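Local coordinates for malonyl CoA-acyl carrier protein transacylase (Synechocystis sp. PCC 6803 substr. Kazusa, PDB 4RR5) that transfers the malonyl group from malonyl-CoA to holo-acyl carrier protein, supplying malonyl-ACP for fatty acid biosynthesis, at residues M124-M129 with V157-T162; N152-V157 with R243-M248. One frame throughout, in Å; residues are numbered along the deposited sequence.

Interaction 1: residues M124-M129 with V157-T162; sequences MMAALM and VVISGT
Met124 and Gly161 open a regular antiparallel pairing of two neighbouring strands, bonding in both directions, with Met124 N to Gly161 O at 2.8 Å. The same two-way hydrogen bonding recurs at Ala126 with Ile159 and at Leu128 with Val157, six backbone bonds in all; the straightest is Leu128 N to Val157 O (2.9 Å, 164° at the hydrogen). Met125 with Ser160 and Ala127 with Val158 are the non-hydrogen-bonded pairs between them, where CA-H groups lean on carbonyls, as Val158 CA does on Ala126 O at 3.3 Å. Gly161 suits its place because its backbone angles would press any CB against the preceding carbonyl oxygen.

Apolar contacts differ on the two faces. On one, Ala127 CB sits against Val158 CG2 at 3.7 Å, a small methyl beside a branched chain. Met125 bends at its last torsion (chi3 75°), which brings CE over to Val158 CG1 at 3.8 Å, while its CG lies 3.6 Å from Ser160 OG. That hydroxyl is hydrogen-bonded to Phe187 O. On the other face Leu128 CD1 reaches Val157 CG2 (4.1 Å) and Ile159 CD1.

Helix 163-171 packs on the Leu128 and Ile159 face through Val166, Ile169 and Leu170. In this mixed sheet strand 178-180 flanks 124-129 and strand 146-153 flanks 156-161, consistent with the small ferredoxin-like subdomain of FabD enzymes.

Interaction 2: residues N152-V157 with R243-M248; sequences NSPEQV and RWRETM
Arg245 CB lies 3.7 Å from Asn152 O, the backbone carbonyl that faces the N-terminal part of helix 244-254. Trp244 turns the edge of its ring to the same oxygen, with CD1 at 4.1 Å, and Met248, one turn on, brings CE to 3.1 Å from Asn152 O, a tight approach that is doubtful in detail and implies no bond. Arg245 N, 3.5 Å from Asn152 O, is poorly angled and makes no bond to it; Arg245 bonds through its backbone to Asp151, and the two segments meet without a hydrogen bond. At the margin Pro154 CD touches Arg245 CD (3.9 Å), the aliphatic part of an arginine suiting a proline ring.

Asn152 OD1 comes to 3.8 Å from Trp244 CB, the amide plane turned 69° from the indole. OD1 is hydrogen-bonded to His87 NE2, and Trp244 NE1 to Tyr259 OH. Arg245 runs extended past Pro154 as far as CD (chi1 176°); the bend at chi3 (56°) then turns NE to its salt bridge with Asp151 OD2.

Farther out, Asn152 and Ser153 face Gln156 in a classic beta bulge, both N atoms bonding to Gln156 O; it shares residues with the type I turn Ser153-Gln156. On the helix side, Arg243 grips Glu246 side-on, NE to OE1 and NH2 to OE2, away from 152-157.

The contact joins the hairpin of the small subdomain to helix 244-254, whose preceding strand 242-243 runs parallel beside 146-153; Leu271 of helix 267-273 packs on Asn152 and Ser153.

Val157 is common to the ranges of both interactions, but it pairs with Leu128 in interaction 1 and merely continues the chain out of the hairpin turn in interaction 2; the centres lie 14 Å apart. They also touch directly, Val158 CG2 being 4.0 Å from Asn152 ND2. Both lie near the active site, assigned by similarity to Ser88 and His188. From interaction 1 the side chain of Met125 is about 5 Å from that of His188 and about 5 Å from an acetate, probably from the crystallisation liquor. In interaction 2 the Trp244 side chain is about 8 Å from that of Ser88, and the firmer tie is Asn152 OD1, hydrogen-bonded to His87, the residue before Ser88.

Interaction 1: residues M124-M129 with V157-T162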
loop_
_atom_site.group_PDB
_atom_site.type_symbol
_atom_site.label_atom_id
_atom_site.label_comp_id
_atom_site.label_asym_id
_atom_site.label_seq_id
_atom_site.Cartn_x
_atom_site.Cartn_y
_atom_site.Cartn_z
ATOM N N MET A 124 -3.416 2.555 17.857
ATOM C CA MET A 124 -4.636 2.550 17.054
ATOM C C MET A 124 -4.637 3.579 15.905
ATOM O O MET A 124 -3.990 4.624 15.985
ATOM C CB MET A 124 -5.816 2.801 17.995
ATOM C CG MET A 124 -7.165 2.890 17.359
ATOM S SD MET A 124 -8.258 3.835 18.426
ATOM C CE MET A 124 -9.446 4.422 17.213
ATOM N N MET A 125 -5.360 3.273 14.831
ATOM C CA MET A 125 -5.563 4.223 13.740
ATOM C C MET A 125 -7.044 4.374 13.387
ATOM O O MET A 125 -7.812 3.414 13.481
ATOM C CB MET A 125 -4.792 3.786 12.492
ATOM C CG MET A 125 -3.385 3.275 12.760
ATOM S SD MET A 125 -2.690 2.559 11.265
ATOM C CE MET A 125 -2.304 4.039 10.332
ATOM N N ALA A 126 -7.434 5.577 12.967
ATOM C CA ALA A 126 -8.797 5.841 12.504
ATOM C C ALA A 126 -8.802 6.635 11.208
ATOM O O ALA A 126 -7.910 7.447 10.965
ATOM C CB ALA A 126 -9.597 6.587 13.566
ATOM N N ALA A 127 -9.816 6.411 10.379
ATOM C CA ALA A 127 -9.950 7.172 9.144
ATOM C C ALA A 127 -11.031 8.236 9.304
ATOM O O ALA A 127 -11.980 8.064 10.063
ATOM C CB ALA A 127 -10.265 6.258 7.977
ATOM N N LEU A 128 -10.875 9.341 8.589
ATOM C CA LEU A 128 -11.799 10.451 8.706
ATOM C C LEU A 128 -12.260 10.832 7.324
ATOM O O LEU A 128 -11.447 11.127 6.454
ATOM C CB LEU A 128 -11.144 11.644 9.407
ATOM C CG LEU A 128 -10.748 11.431 10.865
ATOM C CD1 LEU A 128 -9.766 12.483 11.329
ATOM C CD2 LEU A 128 -11.978 11.476 11.720
ATOM N N MET A 129 -13.566 10.794 7.100
ATOM C CA MET A 129 -14.072 11.134 5.786
ATOM C C MET A 129 -14.909 12.390 5.922
ATOM O O MET A 129 -15.779 12.468 6.785
ATOM C CB MET A 129 -14.885 9.982 5.173
ATOM C CG MET A 129 -15.735 10.437 3.976
ATOM S SD MET A 129 -16.446 9.178 2.882
ATOM C CE MET A 129 -17.040 10.224 1.541
ATOM N N VAL A 157 -8.454 11.393 5.349
ATOM C CA VAL A 157 -7.162 11.097 5.935
ATOM C C VAL A 157 -7.271 9.930 6.886
ATOM O O VAL A 157 -8.359 9.469 7.203
ATOM C CB VAL A 157 -6.584 12.283 6.720
ATOM C CG1 VAL A 157 -6.382 13.498 5.801
ATOM C CG2 VAL A 157 -7.472 12.595 7.936
ATOM N N VAL A 158 -6.120 9.467 7.343
ATOM C CA VAL A 158 -6.049 8.503 8.420
ATOM C C VAL A 158 -5.115 9.038 9.490
ATOM O O VAL A 158 -3.995 9.429 9.191
ATOM C CB VAL A 158 -5.560 7.151 7.920
ATOM C CG1 VAL A 158 -5.111 6.284 9.084
ATOM C CG2 VAL A 158 -6.662 6.477 7.100
ATOM N N ILE A 159 -5.581 9.091 10.729
ATOM C CA ILE A 159 -4.716 9.495 11.827
ATOM C C ILE A 159 -4.237 8.262 12.586
ATOM O O ILE A 159 -4.840 7.198 12.486
ATOM C CB ILE A 159 -5.416 10.468 12.792
ATOM C CG1 ILE A 159 -6.718 9.878 13.322
ATOM C CG2 ILE A 159 -5.685 11.793 12.107
ATOM C CD1 ILE A 159 -7.395 10.795 14.295
ATOM N N SER A 160 -3.144 8.412 13.325
ATOM C CA SER A 160 -2.493 7.279 13.971
ATOM C C SER A 160 -1.968 7.678 15.341
ATOM O O SER A 160 -1.542 8.814 15.537
ATOM C CB SER A 160 -1.342 6.752 13.101
ATOM O OG SER A 160 -0.722 5.603 13.660
ATOM N N GLY A 161 -1.994 6.751 16.293
ATOM C CA GLY A 161 -1.434 7.037 17.598
ATOM C C GLY A 161 -2.030 6.241 18.738
ATOM O O GLY A 161 -2.524 5.121 18.546
ATOM N N THR A 162 -1.967 6.822 19.934
ATOM C CA THR A 162 -2.476 6.165 21.134
ATOM C C THR A 162 -3.983 5.977 21.012
ATOM O O THR A 162 -4.655 6.753 20.323
ATOM C CB THR A 162 -2.140 6.970 22.416
ATOM O OG1 THR A 162 -2.811 8.238 22.392
ATOM C CG2 THR A 162 -0.637 7.193 22.521
#

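Interaction 2: residues N152-V157 with R243-M248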
loop_
_atom_site.group_PDB
_atom_site.type_symbol
_atom_site.label_atom_id
_atom_site.label_comp_id
_atom_site.label_asym_id
_atom_site.label_seq_id
_atom_site.Cartn_x
_atom_site.Cartn_y
_atom_site.Cartn_z
ATOM N N ASN A 152 -4.893 10.803 2.031
ATOM C CA ASN A 152 -5.407 10.014 0.917
ATOM C C ASN A 152 -6.162 10.798 -0.166
ATOM O O ASN A 152 -5.884 10.647 -1.355
ATOM C CB ASN A 152 -6.299 8.909 1.476
ATOM C CG ASN A 152 -5.508 7.837 2.195
ATOM O OD1 ASN A 152 -4.370 7.540 1.821
ATOM N ND2 ASN A 152 -6.107 7.247 3.238
ATOM N N SER A 153 -7.128 11.611 0.241
ATOM C CA SER A 153 -7.852 12.490 -0.678
ATOM C C SER A 153 -8.270 13.711 0.118
ATOM O O SER A 153 -8.300 13.652 1.347
ATOM C CB SER A 153 -9.075 11.787 -1.299
ATOM O OG SER A 153 -10.124 11.593 -0.361
ATOM N N PRO A 154 -8.573 14.827 -0.566
ATOM C CA PRO A 154 -9.074 16.017 0.134
ATOM C C PRO A 154 -10.180 15.711 1.154
ATOM O O PRO A 154 -10.294 16.374 2.188
ATOM C CB PRO A 154 -9.596 16.880 -1.012
ATOM C CG PRO A 154 -8.642 16.572 -2.136
ATOM C CD PRO A 154 -8.264 15.116 -1.978
ATOM N N GLU A 155 -10.964 14.681 0.878
ATOM C CA GLU A 155 -12.061 14.305 1.751
ATOM C C GLU A 155 -11.626 13.341 2.850
ATOM O O GLU A 155 -12.368 13.110 3.810
ATOM C CB GLU A 155 -13.188 13.662 0.937
ATOM C CG GLU A 155 -13.466 14.323 -0.401
ATOM C CD GLU A 155 -14.739 13.799 -1.031
ATOM O OE1 GLU A 155 -15.275 12.790 -0.519
ATOM O OE2 GLU A 155 -15.209 14.390 -2.029
ATOM N N GLN A 156 -10.436 12.765 2.712
ATOM C CA GLN A 156 -10.074 11.648 3.579
ATOM C C GLN A 156 -8.618 11.584 4.040
ATOM O O GLN A 156 -7.677 11.680 3.234
ATOM C CB GLN A 156 -10.401 10.328 2.892
ATOM C CG GLN A 156 -10.064 9.166 3.786
ATOM C CD GLN A 156 -10.182 7.849 3.087
ATOM O OE1 GLN A 156 -11.005 7.690 2.175
ATOM N NE2 GLN A 156 -9.356 6.886 3.499
ATOM N N VAL A 157 -8.454 11.393 5.349
ATOM C CA VAL A 157 -7.162 11.097 5.935
ATOM C C VAL A 157 -7.271 9.930 6.886
ATOM O O VAL A 157 -8.359 9.469 7.203
ATOM C CB VAL A 157 -6.584 12.283 6.720
ATOM C CG1 VAL A 157 -6.382 13.498 5.801
ATOM C CG2 VAL A 157 -7.472 12.595 7.936
ATOM N N ARG A 243 1.653 9.928 1.703
ATOM C CA ARG A 243 1.221 11.093 0.951
ATOM C C ARG A 243 0.581 10.683 -0.372
ATOM O O ARG A 243 1.096 10.993 -1.451
ATOM C CB ARG A 243 2.416 12.008 0.737
ATOM C CG ARG A 243 3.124 12.255 2.058
ATOM C CD ARG A 243 4.452 12.932 1.905
ATOM N NE ARG A 243 4.315 14.136 1.100
ATOM C CZ ARG A 243 5.328 14.908 0.742
ATOM N NH1 ARG A 243 6.565 14.602 1.119
ATOM N NH2 ARG A 243 5.093 15.978 0.004
ATOM N N TRP A 244 -0.547 9.977 -0.286
ATOM C CA TRP A 244 -1.149 9.413 -1.486
ATOM C C TRP A 244 -1.849 10.486 -2.300
ATOM O O TRP A 244 -1.779 10.470 -3.529
ATOM C CB TRP A 244 -2.125 8.285 -1.160
ATOM C CG TRP A 244 -2.478 7.546 -2.396
ATOM C CD1 TRP A 244 -3.634 7.649 -3.114
ATOM C CD2 TRP A 244 -1.639 6.638 -3.111
ATOM N NE1 TRP A 244 -3.571 6.847 -4.229
ATOM C CE2 TRP A 244 -2.352 6.222 -4.255
ATOM C CE3 TRP A 244 -0.353 6.134 -2.897
ATOM C CZ2 TRP A 244 -1.828 5.305 -5.170
ATOM C CZ3 TRP A 244 0.172 5.238 -3.815
ATOM C CH2 TRP A 244 -0.566 4.836 -4.937
ATOM N N ARG A 245 -2.507 11.424 -1.626
ATOM C CA ARG A 245 -3.111 12.563 -2.320
ATOM C C ARG A 245 -2.108 13.203 -3.272
ATOM O O ARG A 245 -2.368 13.332 -4.468
ATOM C CB ARG A 245 -3.634 13.601 -1.318
ATOM C CG ARG A 245 -4.191 14.877 -1.970
ATOM C CD ARG A 245 -4.628 15.948 -0.950
ATOM N NE ARG A 245 -3.578 16.354 -0.007
ATOM C CZ ARG A 245 -2.600 17.223 -0.272
ATOM N NH1 ARG A 245 -2.498 17.789 -1.469
ATOM N NH2 ARG A 245 -1.709 17.526 0.664
ATOM N N GLU A 246 -0.949 13.571 -2.735
ATOM C CA GLU A 246 0.120 14.187 -3.518
ATOM C C GLU A 246 0.657 13.239 -4.572
ATOM O O GLU A 246 1.230 13.667 -5.576
ATOM C CB GLU A 246 1.272 14.635 -2.613
ATOM C CG GLU A 246 0.957 15.815 -1.699
ATOM C CD GLU A 246 2.055 16.052 -0.676
ATOM O OE1 GLU A 246 2.039 15.398 0.382
ATOM O OE2 GLU A 246 2.952 16.883 -0.929
ATOM N N THR A 247 0.494 11.946 -4.341
ATOM C CA THR A 247 0.988 10.981 -5.308
ATOM C C THR A 247 0.170 11.105 -6.585
ATOM O O THR A 247 0.724 11.184 -7.690
ATOM C CB THR A 247 0.932 9.561 -4.755
ATOM O OG1 THR A 247 1.866 9.453 -3.671
ATOM C CG2 THR A 247 1.312 8.575 -5.832
ATOM N N MET A 248 -1.147 11.174 -6.414
ATOM C CA MET A 248 -2.075 11.279 -7.533
ATOM C C MET A 248 -1.938 12.598 -8.301
ATOM O O MET A 248 -1.973 12.615 -9.539
ATOM C CB MET A 248 -3.505 11.095 -7.025
ATOM C CG MET A 248 -3.750 9.692 -6.526
ATOM S SD MET A 248 -5.367 9.431 -5.833
ATOM C CE MET A 248 -5.280 10.503 -4.389
#